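Local coordinates for protein MAU2 chromatid cohesion factor homolog (Saccharomyces cerevisiae, PDB 4XDN) that forms a complex with SCC2 that is required for the association of cohesin with chromosomes, and so takes part in sister chromatid cohesion, at residues A[277-280]-A[281-285]; A[323-326]-A[327-331]; A[251-254]-A[255-258]. All blocks are in the same frame, centred on the assembly; numbering follows the deposited sequence.

How the contacts relate
From the N terminus the order is contact 3, contact 1, contact 2. Each is local, made within one helix, so none closes a long loop, nests in another or crosses it. Contact 3 lies on helix 250-266 and contact 1 on the next helix, 272-291. The two centres are about 11 Å apart, and L257 of contact 3 packs on F278 and F281 of contact 1. The two-stranded sheet 297-302 and 305-310 and the short helix 312-315 then intervene before helix 317-331, which carries contact 2. The centres of contacts 1 and 2 are about 17 Å apart, and L324 packs on F278 and F282. F278 thus touches both neighbouring helices. Contacts 2 and 3 do not touch.

Contact 1: A[277-280]-A[281-285]; sequences EFKN and FFDTN
F281 opens its segment with a backbone hydrogen bond back to E277, with F281 N donating to E277 O. Its CG is anti to the backbone N (chi1 172°), and the ring runs away from the preceding turn. The ring still stands near F278, but only loosely, with F281 CD2 4.4 Å from F278 CD1. The carbonyl oxygen of F278 lies at the edge of the F281 ring, near its plane.

F282 makes the main aromatic contact. Its N donates to F278 O at 2.8 Å, a fairly straight bond. The far end of its ring reaches F278, with F282 CZ 3.6 Å from F278 CD1. The two planes are near parallel, at 29°, but slid apart. The centroids are 5.4 Å apart and the rings barely overlap, so this is a slid-apart aromatic pair and not a full stack. This is the i to i+4 spacing of an alpha-helix, which puts both phenylalanines on the buried side of helix 272-291. Helices 250-266 and 317-331 cover this face, and Y317 meets the F282 ring edge-to-face.

D283 lies on the exposed side, with K279 and N280. Its N donates to K279 O at 3.1 Å. D283 OD2 comes within 4.0 Å of K279 CG, and the two side chains meet at a slant. The extended lysine carries its NZ away from the carboxylate, to 5.7 Å from D283 OD2. That is no salt bridge, though the opposite charges may attract weakly.

T284 turns back on N280. T284 OG1 lies 3.1 Å from N280 O, where a chi1 of 59° tucks the hydroxyl over the backbone. The bond from T284 N to the same oxygen is weak.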
loop_
_atom_site.group_PDB
_atom_site.type_symbol
_atom_site.label_atom_id
_atom_site.label_comp_id
_atom_site.label_asym_id
_atom_site.label_seq_id
_atom_site.Cartn_x
_atom_site.Cartn_y
_atom_site.Cartn_z
ATOM N N GLU A 277 10.284 -3.096 19.648
ATOM C CA GLU A 277 11.244 -3.809 18.814
ATOM C C GLU A 277 11.956 -2.841 17.877
ATOM O O GLU A 277 13.173 -2.909 17.708
ATOM C CB GLU A 277 10.553 -4.910 18.009
ATOM C CG GLU A 277 10.082 -6.082 18.855
ATOM C CD GLU A 277 9.520 -7.218 18.024
ATOM O OE1 GLU A 277 10.133 -7.563 16.990
ATOM O OE2 GLU A 277 8.464 -7.767 18.408
ATOM N N PHE A 278 11.189 -1.938 17.271
ATOM C CA PHE A 278 11.756 -0.911 16.405
ATOM C C PHE A 278 12.701 -0.013 17.194
ATOM O O PHE A 278 13.764 0.369 16.704
ATOM C CB PHE A 278 10.650 -0.066 15.767
ATOM C CG PHE A 278 10.422 -0.358 14.312
ATOM C CD1 PHE A 278 11.437 -0.170 13.389
ATOM C CD2 PHE A 278 9.187 -0.795 13.864
ATOM C CE1 PHE A 278 11.230 -0.428 12.048
ATOM C CE2 PHE A 278 8.970 -1.053 12.527
ATOM C CZ PHE A 278 9.994 -0.870 11.614
ATOM N N LYS A 279 12.297 0.320 18.417
ATOM C CA LYS A 279 13.101 1.150 19.307
ATOM C C LYS A 279 14.462 0.511 19.564
ATOM O O LYS A 279 15.497 1.157 19.408
ATOM C CB LYS A 279 12.357 1.377 20.627
ATOM C CG LYS A 279 13.195 1.969 21.757
ATOM C CD LYS A 279 12.411 1.974 23.060
ATOM C CE LYS A 279 13.325 2.142 24.265
ATOM N NZ LYS A 279 12.639 1.774 25.535
ATOM N N ASN A 280 14.453 -0.758 19.961
ATOM C CA ASN A 280 15.691 -1.485 20.212
ATOM C C ASN A 280 16.517 -1.612 18.936
ATOM O O ASN A 280 17.740 -1.478 18.962
ATOM C CB ASN A 280 15.395 -2.873 20.784
ATOM C CG ASN A 280 14.696 -2.814 22.130
ATOM O OD1 ASN A 280 14.748 -1.800 22.827
ATOM N ND2 ASN A 280 14.041 -3.909 22.505
ATOM N N PHE A 281 15.837 -1.865 17.823
ATOM C CA PHE A 281 16.493 -1.986 16.527
ATOM C C PHE A 281 17.242 -0.706 16.168
ATOM O O PHE A 281 18.407 -0.749 15.773
ATOM C CB PHE A 281 15.468 -2.322 15.440
ATOM C CG PHE A 281 16.023 -2.269 14.046
ATOM C CD1 PHE A 281 16.897 -3.244 13.596
ATOM C CD2 PHE A 281 15.668 -1.245 13.183
ATOM C CE1 PHE A 281 17.408 -3.198 12.318
ATOM C CE2 PHE A 281 16.176 -1.195 11.900
ATOM C CZ PHE A 281 17.048 -2.174 11.467
ATOM N N PHE A 282 16.570 0.430 16.318
ATOM C CA PHE A 282 17.170 1.723 16.011
ATOM C C PHE A 282 18.369 2.015 16.906
ATOM O O PHE A 282 19.374 2.555 16.447
ATOM C CB PHE A 282 16.134 2.841 16.159
ATOM C CG PHE A 282 15.110 2.884 15.055
ATOM C CD1 PHE A 282 15.460 2.599 13.747
ATOM C CD2 PHE A 282 13.793 3.217 15.329
ATOM C CE1 PHE A 282 14.520 2.642 12.737
ATOM C CE2 PHE A 282 12.849 3.261 14.322
ATOM C CZ PHE A 282 13.213 2.973 13.024
ATOM N N ASP A 283 18.263 1.654 18.181
ATOM C CA ASP A 283 19.331 1.920 19.140
ATOM C C ASP A 283 20.638 1.243 18.745
ATOM O O ASP A 283 21.720 1.754 19.035
ATOM C CB ASP A 283 18.925 1.454 20.542
ATOM C CG ASP A 283 17.877 2.346 21.178
ATOM O OD1 ASP A 283 17.714 3.500 20.729
ATOM O OD2 ASP A 283 17.222 1.892 22.140
ATOM N N THR A 284 20.534 0.099 18.077
ATOM C CA THR A 284 21.697 -0.742 17.802
ATOM C C THR A 284 22.077 -0.802 16.324
ATOM O O THR A 284 23.190 -1.203 15.990
ATOM C CB THR A 284 21.454 -2.180 18.298
ATOM O OG1 THR A 284 20.306 -2.728 17.639
ATOM C CG2 THR A 284 21.222 -2.193 19.802
ATOM N N ASN A 285 21.159 -0.402 15.445
ATOM C CA ASN A 285 21.366 -0.538 14.003
ATOM C C ASN A 285 21.134 0.752 13.220
ATOM O O ASN A 285 21.157 0.744 11.989
ATOM C CB ASN A 285 20.458 -1.637 13.451
ATOM C CG ASN A 285 20.758 -2.995 14.052
ATOM O OD1 ASN A 285 20.191 -3.377 15.076
ATOM N ND2 ASN A 285 21.660 -3.734 13.417
#

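Contact 2: A[323-326]-A[327-331]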
loop_
_atom_site.group_PDB
_atom_site.type_symbol
_atom_site.label_atom_id
_atom_site.label_comp_id
_atom_site.label_asym_id
_atom_site.label_seq_id
_atom_site.Cartn_x
_atom_site.Cartn_y
_atom_site.Cartn_z
ATOM N N ILE A 323 7.938 6.734 8.128
ATOM C CA ILE A 323 6.922 5.727 7.828
ATOM C C ILE A 323 6.334 5.164 9.119
ATOM O O ILE A 323 5.119 5.028 9.248
ATOM C CB ILE A 323 7.499 4.559 6.984
ATOM C CG1 ILE A 323 7.940 5.045 5.597
ATOM C CG2 ILE A 323 6.479 3.423 6.843
ATOM C CD1 ILE A 323 6.806 5.481 4.677
ATOM N N LEU A 324 7.204 4.832 10.067
ATOM C CA LEU A 324 6.769 4.245 11.331
ATOM C C LEU A 324 5.864 5.198 12.096
ATOM O O LEU A 324 4.900 4.777 12.736
ATOM C CB LEU A 324 7.976 3.868 12.192
ATOM C CG LEU A 324 7.661 3.377 13.607
ATOM C CD1 LEU A 324 6.716 2.177 13.582
ATOM C CD2 LEU A 324 8.943 3.034 14.346
ATOM N N LEU A 325 6.177 6.487 12.028
ATOM C CA LEU A 325 5.383 7.483 12.725
ATOM C C LEU A 325 4.007 7.596 12.076
ATOM O O LEU A 325 3.008 7.820 12.758
ATOM C CB LEU A 325 6.096 8.835 12.727
ATOM C CG LEU A 325 5.409 9.955 13.513
ATOM C CD1 LEU A 325 5.163 9.544 14.961
ATOM C CD2 LEU A 325 6.247 11.225 13.459
ATOM N N LEU A 326 3.958 7.426 10.759
ATOM C CA LEU A 326 2.691 7.446 10.038
ATOM C C LEU A 326 1.823 6.265 10.460
ATOM O O LEU A 326 0.655 6.440 10.805
ATOM C CB LEU A 326 2.925 7.416 8.524
ATOM C CG LEU A 326 1.676 7.327 7.639
ATOM C CD1 LEU A 326 0.798 8.559 7.801
ATOM C CD2 LEU A 326 2.067 7.132 6.181
ATOM N N LEU A 327 2.404 5.070 10.440
ATOM C CA LEU A 327 1.680 3.856 10.807
ATOM C C LEU A 327 1.164 3.936 12.239
ATOM O O LEU A 327 0.029 3.549 12.520
ATOM C CB LEU A 327 2.573 2.623 10.646
ATOM C CG LEU A 327 3.116 2.335 9.244
ATOM C CD1 LEU A 327 4.002 1.101 9.272
ATOM C CD2 LEU A 327 1.993 2.162 8.228
ATOM N N GLN A 328 2.001 4.434 13.143
ATOM C CA GLN A 328 1.613 4.574 14.540
ATOM C C GLN A 328 0.429 5.522 14.674
ATOM O O GLN A 328 -0.497 5.265 15.443
ATOM C CB GLN A 328 2.787 5.080 15.380
ATOM C CG GLN A 328 2.449 5.282 16.854
ATOM C CD GLN A 328 3.645 5.715 17.673
ATOM O OE1 GLN A 328 4.675 6.101 17.128
ATOM N NE2 GLN A 328 3.513 5.652 18.993
ATOM N N SER A 329 0.465 6.615 13.916
ATOM C CA SER A 329 -0.577 7.633 13.979
ATOM C C SER A 329 -1.889 7.114 13.402
ATOM O O SER A 329 -2.962 7.376 13.952
ATOM C CB SER A 329 -0.139 8.898 13.237
ATOM O OG SER A 329 1.015 9.468 13.836
ATOM N N VAL A 330 -1.800 6.382 12.294
ATOM C CA VAL A 330 -2.981 5.792 11.672
ATOM C C VAL A 330 -3.641 4.810 12.634
ATOM O O VAL A 330 -4.870 4.720 12.699
ATOM C CB VAL A 330 -2.634 5.065 10.354
ATOM C CG1 VAL A 330 -3.824 4.260 9.848
ATOM C CG2 VAL A 330 -2.198 6.062 9.294
ATOM N N SER A 331 -2.819 4.077 13.378
ATOM C CA SER A 331 -3.319 3.076 14.312
ATOM C C SER A 331 -4.117 3.715 15.443
ATOM O O SER A 331 -4.957 3.061 16.052
ATOM C CB SER A 331 -2.164 2.257 14.897
ATOM O OG SER A 331 -1.630 2.875 16.053
#
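S329 hydrogen-bonds to L325 twice. S329 N donates to L325 O at 3.0 Å, and S329 OG donates to the same oxygen at 2.8 Å. The two donors come from opposite faces of the carbonyl plane. The hydroxyl gets there because it sits beside the backbone N, anti to the carbonyl carbon (chi1 -62°). The buried hydroxyl thus finds an acceptor inside its own helix. Two residues on, S331 OG donates to Q328 O at 2.7 Å.

The other backbone bonds are regular. L327 N meets I323 O, Q328 N meets L324 O, and V330 N meets L326 O at 2.9 Å.

Apolar contacts are looser. I323 and L327 lie side by side and point the same way, with I323 CG2 4.2 Å from L327 CD1. L326 CD1 and V330 CG2 are also 4.2 Å apart, between chains set at a slant.

A plain van der Waals approach brings the methyl L325 CD1 to 4.1 Å from the amide oxygen Q328 OE1.

Helices 250-266, 272-291, 339-360 and 369-398 pack around these side chains, and a chain of another protein reaches I323, L326 and V330. The arrangement is that of a largely buried alpha-helix in a mostly helical array, with a serine bonded back to the carbonyl four residues earlier.

Contact 3: A[251-254]-A[255-258]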
loop_
_atom_site.group_PDB
_atom_site.type_symbol
_atom_site.label_atom_id
_atom_site.label_comp_id
_atom_site.label_asym_id
_atom_site.label_seq_id
_atom_site.Cartn_x
_atom_site.Cartn_y
_atom_site.Cartn_z
ATOM N N GLU A 251 18.924 -3.752 6.797
ATOM C CA GLU A 251 17.973 -3.202 5.835
ATOM C C GLU A 251 16.732 -4.085 5.720
ATOM O O GLU A 251 15.608 -3.616 5.898
ATOM C CB GLU A 251 18.624 -3.034 4.461
ATOM C CG GLU A 251 19.645 -1.903 4.386
ATOM C CD GLU A 251 20.984 -2.266 5.007
ATOM O OE1 GLU A 251 21.433 -3.422 4.843
ATOM O OE2 GLU A 251 21.590 -1.391 5.660
ATOM N N LEU A 252 16.940 -5.367 5.430
ATOM C CA LEU A 252 15.826 -6.289 5.253
ATOM C C LEU A 252 15.080 -6.529 6.563
ATOM O O LEU A 252 13.879 -6.791 6.555
ATOM C CB LEU A 252 16.318 -7.622 4.680
ATOM C CG LEU A 252 16.800 -7.596 3.225
ATOM C CD1 LEU A 252 17.368 -8.955 2.828
ATOM C CD2 LEU A 252 15.679 -7.191 2.275
ATOM N N TYR A 253 15.782 -6.436 7.688
ATOM C CA TYR A 253 15.134 -6.634 8.979
ATOM C C TYR A 253 14.211 -5.459 9.299
ATOM O O TYR A 253 13.165 -5.637 9.920
ATOM C CB TYR A 253 16.164 -6.810 10.095
ATOM C CG TYR A 253 15.562 -7.387 11.358
ATOM C CD1 TYR A 253 15.368 -8.755 11.493
ATOM C CD2 TYR A 253 15.174 -6.563 12.408
ATOM C CE1 TYR A 253 14.812 -9.288 12.643
ATOM C CE2 TYR A 253 14.617 -7.087 13.560
ATOM C CZ TYR A 253 14.437 -8.451 13.671
ATOM O OH TYR A 253 13.885 -8.980 14.816
ATOM N N ALA A 254 14.597 -4.260 8.875
ATOM C CA ALA A 254 13.740 -3.090 9.037
ATOM C C ALA A 254 12.434 -3.308 8.281
ATOM O O ALA A 254 11.366 -2.882 8.721
ATOM C CB ALA A 254 14.441 -1.837 8.543
ATOM N N TRP A 255 12.537 -3.984 7.141
ATOM C CA TRP A 255 11.378 -4.310 6.322
ATOM C C TRP A 255 10.505 -5.326 7.046
ATOM O O TRP A 255 9.280 -5.240 7.011
ATOM C CB TRP A 255 11.830 -4.854 4.963
ATOM C CG TRP A 255 10.734 -5.041 3.961
ATOM C CD1 TRP A 255 9.468 -4.538 4.020
ATOM C CD2 TRP A 255 10.813 -5.789 2.740
ATOM N NE1 TRP A 255 8.753 -4.925 2.911
ATOM C CE2 TRP A 255 9.557 -5.694 2.110
ATOM C CE3 TRP A 255 11.827 -6.528 2.118
ATOM C CZ2 TRP A 255 9.285 -6.310 0.889
ATOM C CZ3 TRP A 255 11.554 -7.139 0.906
ATOM C CH2 TRP A 255 10.294 -7.027 0.305
ATOM N N LYS A 256 11.147 -6.289 7.698
ATOM C CA LYS A 256 10.435 -7.276 8.501
ATOM C C LYS A 256 9.635 -6.574 9.594
ATOM O O LYS A 256 8.446 -6.838 9.770
ATOM C CB LYS A 256 11.416 -8.280 9.114
ATOM C CG LYS A 256 10.793 -9.299 10.058
ATOM C CD LYS A 256 11.507 -9.302 11.402
ATOM C CE LYS A 256 10.929 -10.341 12.351
ATOM N NZ LYS A 256 10.842 -9.834 13.753
ATOM N N LEU A 257 10.295 -5.676 10.320
ATOM C CA LEU A 257 9.654 -4.952 11.409
ATOM C C LEU A 257 8.502 -4.092 10.902
ATOM O O LEU A 257 7.452 -4.015 11.538
ATOM C CB LEU A 257 10.676 -4.084 12.142
ATOM C CG LEU A 257 11.773 -4.846 12.892
ATOM C CD1 LEU A 257 12.831 -3.883 13.397
ATOM C CD2 LEU A 257 11.187 -5.646 14.046
ATOM N N ALA A 258 8.699 -3.450 9.755
ATOM C CA ALA A 258 7.658 -2.621 9.160
ATOM C C ALA A 258 6.434 -3.462 8.825
ATOM O O ALA A 258 5.302 -3.057 9.086
ATOM C CB ALA A 258 8.175 -1.927 7.916
#
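The Y253 ring carries K256 on one face. K256 CD sits 3.5 Å above the plane, displaced from the ring centre toward its CE1 side, and lies 3.9 Å from the ring centroid. This is a CH-pi contact, 26° off the ring normal. The nearest ring atom is Y253 CE1, 3.5 Å from K256 CD. L257 approaches the same ring obliquely, with its CD1 3.7 Å from Y253 CE2. The W255 ring is met at its edge instead. L252 CD2 lies in its plane, 3.9 Å from W255 CE3.

The tyrosine and lysine side chains lie side by side and point the same way. In both, CG is anti to the backbone N (chi1 -164° in Y253 and 176° in K256). The lysine chain bends at chi2 and chi4, and its amine ends near the phenol. K256 NZ to Y253 OH is 3.3 Å, a weak hydrogen bond. The stronger partner of NZ is E260, one turn further on, through a salt bridge to OE2.

Backbone bonds join the two segments along helix 250-266. L257 N donates to Y253 O at 2.9 Å, and A258 N donates to A254 O at the same distance of 2.9 Å. K256 N meets L252 O, while the bond from W255 N to E251 O is weak.

Outside this helix, W255 packs against F216 and L219 of helix 212-228, and its NE1 bonds to N223 OD1. A chain of another protein also packs on W255 and A258.

The chemistry pairs an aliphatic lysine chain with an aromatic face and leads the charge to a carboxylate. The buried lysine is therefore probably held in its charged form by E260, with the phenol oxygen as a minor second partner.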